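Local coordinates for protein COG0546: Predicted phosphatases (PDB 2AH5) that is a haloacid dehalogenase-like hydrolase, a predicted phosphatase whose physiological substrate is not established, at residues Phe8-Gly13 against Ile104-Asp109. Sequence-based numbering, arbitrary orientation.
Sequences FFDLDG and ITTTKD
Asp12 OD1 takes a charged hydrogen bond from Lys108 NZ at 2.7 Å, the direct salt bridge between Phe8-Gly13 and Ile104-Asp109. The ammonium group sits on the syn side of that oxygen, 26° out of the carboxylate plane, and the lysine chain, bent at its last two torsions, crosses the aspartate at roughly a right angle. Ser18 OG also bonds OD1 and Tyr75 OH bonds NZ, so both ends of the bridge have a second partner. The other oxygen, Asp12 OD2, receives a 2.7 Å bond from a water that also donates to Asp10 OD1, accepts from Asp12 N and lies 2.6 Å from Thr106 OG1. That hydroxyl, anti to its own backbone N (chi1 -178°), accepts from Lys108 N at 3.1 Å, which makes an ST turn. A second water links Asp10 OD1 to Thr107 N.

Asp10 and Asp12 match the DxDx(T/V) signature at the end of strand 6-9, and Thr106 lies on the neighbouring parallel strand 102-106, with Lys108 in the turn beyond; this is consistent with the active-site end of a HAD Rossmann-like sheet, where the first such aspartate is usually the nucleophile.

Further into the sheet, Thr105 N donates to Phe9 O over 2.9 Å, nearly straight at 170°. Thr105 CG2 rests off-centre against the Phe8 ring, 4.3 Å from its centroid. Leu11 CD1 meets Ile104 CD1 at 4.1 Å, while helix 110-119 covers Leu11 through Ala113 and Met116.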
loop_
_atom_site.group_PDB
_atom_site.type_symbol
_atom_site.label_atom_id
_atom_site.label_comp_id
_atom_site.label_asym_id
_atom_site.label_seq_id
_atom_site.Cartn_x
_atom_site.Cartn_y
_atom_site.Cartn_z
ATOM N N PHE A 8 -3.742 -2.972 -10.812
ATOM C CA PHE A 8 -3.401 -1.955 -9.802
ATOM C C PHE A 8 -2.665 -2.630 -8.633
ATOM O O PHE A 8 -3.076 -3.697 -8.181
ATOM C CB PHE A 8 -4.667 -1.286 -9.224
ATOM C CG PHE A 8 -5.499 -0.522 -10.230
ATOM C CD1 PHE A 8 -5.025 -0.243 -11.517
ATOM C CD2 PHE A 8 -6.752 -0.021 -9.844
ATOM C CE1 PHE A 8 -5.802 0.495 -12.427
ATOM C CE2 PHE A 8 -7.530 0.736 -10.745
ATOM C CZ PHE A 8 -7.066 0.982 -12.029
ATOM N N PHE A 9 -1.651 -1.962 -8.093
ATOM C CA PHE A 9 -0.894 -2.497 -6.975
ATOM C C PHE A 9 -0.917 -1.523 -5.802
ATOM O O PHE A 9 -0.749 -0.316 -6.015
ATOM C CB PHE A 9 0.552 -2.652 -7.382
ATOM C CG PHE A 9 0.798 -3.789 -8.306
ATOM C CD1 PHE A 9 0.656 -3.613 -9.665
ATOM C CD2 PHE A 9 1.190 -5.017 -7.808
ATOM C CE1 PHE A 9 0.906 -4.669 -10.536
ATOM C CE2 PHE A 9 1.466 -6.086 -8.686
ATOM C CZ PHE A 9 1.307 -5.892 -10.035
ATOM N N ASP A 10 -1.128 -2.022 -4.582
ATOM C CA ASP A 10 -0.753 -1.253 -3.373
ATOM C C ASP A 10 0.799 -1.212 -3.365
ATOM O O ASP A 10 1.439 -2.011 -4.039
ATOM C CB ASP A 10 -1.287 -1.921 -2.079
ATOM C CG ASP A 10 -1.397 -0.932 -0.891
ATOM O OD1 ASP A 10 -0.928 0.228 -0.983
ATOM O OD2 ASP A 10 -1.967 -1.318 0.161
ATOM N N LEU A 11 1.394 -0.291 -2.615
ATOM C CA LEU A 11 2.856 -0.074 -2.625
ATOM C C LEU A 11 3.436 -0.701 -1.376
ATOM O O LEU A 11 3.957 -1.792 -1.440
ATOM C CB LEU A 11 3.197 1.429 -2.679
ATOM C CG LEU A 11 4.677 1.815 -2.798
ATOM C CD1 LEU A 11 5.348 1.128 -3.989
ATOM C CD2 LEU A 11 4.800 3.350 -2.931
ATOM N N ASP A 12 3.338 -0.001 -0.243
ATOM C CA ASP A 12 3.784 -0.524 1.051
ATOM C C ASP A 12 3.067 -1.815 1.391
ATOM O O ASP A 12 1.860 -1.906 1.236
ATOM C CB ASP A 12 3.477 0.473 2.167
ATOM C CG ASP A 12 4.121 1.781 1.942
ATOM O OD1 ASP A 12 5.294 1.902 2.296
ATOM O OD2 ASP A 12 3.468 2.687 1.373
ATOM N N GLY A 13 3.804 -2.812 1.849
ATOM C CA GLY A 13 3.209 -4.063 2.287
ATOM C C GLY A 13 2.839 -5.012 1.170
ATOM O O GLY A 13 2.434 -6.125 1.430
ATOM N N ILE A 104 0.327 1.923 -9.839
ATOM C CA ILE A 104 0.257 1.943 -8.391
ATOM C C ILE A 104 -0.943 2.786 -7.933
ATOM O O ILE A 104 -1.164 3.913 -8.429
ATOM C CB ILE A 104 1.573 2.455 -7.779
ATOM C CG1 ILE A 104 2.650 1.383 -7.955
ATOM C CG2 ILE A 104 1.401 2.781 -6.315
ATOM C CD1 ILE A 104 4.063 1.922 -7.854
ATOM N N THR A 105 -1.672 2.238 -6.953
ATOM C CA THR A 105 -2.799 2.921 -6.259
ATOM C C THR A 105 -2.594 2.824 -4.738
ATOM O O THR A 105 -2.823 1.775 -4.139
ATOM C CB THR A 105 -4.161 2.317 -6.631
ATOM O OG1 THR A 105 -4.134 0.892 -6.423
ATOM C CG2 THR A 105 -4.498 2.608 -8.038
ATOM N N THR A 106 -2.094 3.905 -4.135
ATOM C CA THR A 106 -1.692 3.876 -2.738
ATOM C C THR A 106 -2.304 5.066 -1.987
ATOM O O THR A 106 -2.696 6.049 -2.602
ATOM C CB THR A 106 -0.133 3.935 -2.603
ATOM O OG1 THR A 106 0.238 3.853 -1.212
ATOM C CG2 THR A 106 0.442 5.237 -3.251
ATOM N N THR A 107 -2.374 4.979 -0.658
ATOM C CA THR A 107 -2.785 6.155 0.109
ATOM C C THR A 107 -1.567 6.873 0.689
ATOM O O THR A 107 -1.732 7.858 1.394
ATOM C CB THR A 107 -3.807 5.845 1.205
ATOM O OG1 THR A 107 -3.312 4.775 2.008
ATOM C CG2 THR A 107 -5.157 5.470 0.598
ATOM N N LYS A 108 -0.354 6.399 0.388
ATOM C CA LYS A 108 0.850 7.254 0.499
ATOM C C LYS A 108 0.649 8.465 -0.426
ATOM O O LYS A 108 -0.011 8.338 -1.468
ATOM C CB LYS A 108 2.109 6.497 0.052
ATOM C CG LYS A 108 3.416 6.980 0.658
ATOM C CD LYS A 108 4.395 5.816 0.783
ATOM C CE LYS A 108 5.133 5.898 2.129
ATOM N NZ LYS A 108 5.496 4.567 2.687
ATOM N N ASP A 109 1.186 9.627 -0.048
ATOM C CA ASP A 109 1.125 10.801 -0.937
ATOM C C ASP A 109 1.743 10.448 -2.291
ATOM O O ASP A 109 2.756 9.733 -2.349
ATOM C CB ASP A 109 1.928 11.972 -0.372
ATOM C CG ASP A 109 1.290 12.600 0.841
ATOM O OD1 ASP A 109 0.249 12.100 1.313
ATOM O OD2 ASP A 109 1.844 13.615 1.322
HETATM O O HOH W 1 -2.130 2.251 0.352
HETATM O O HOH W 2 1.209 1.931 0.206
#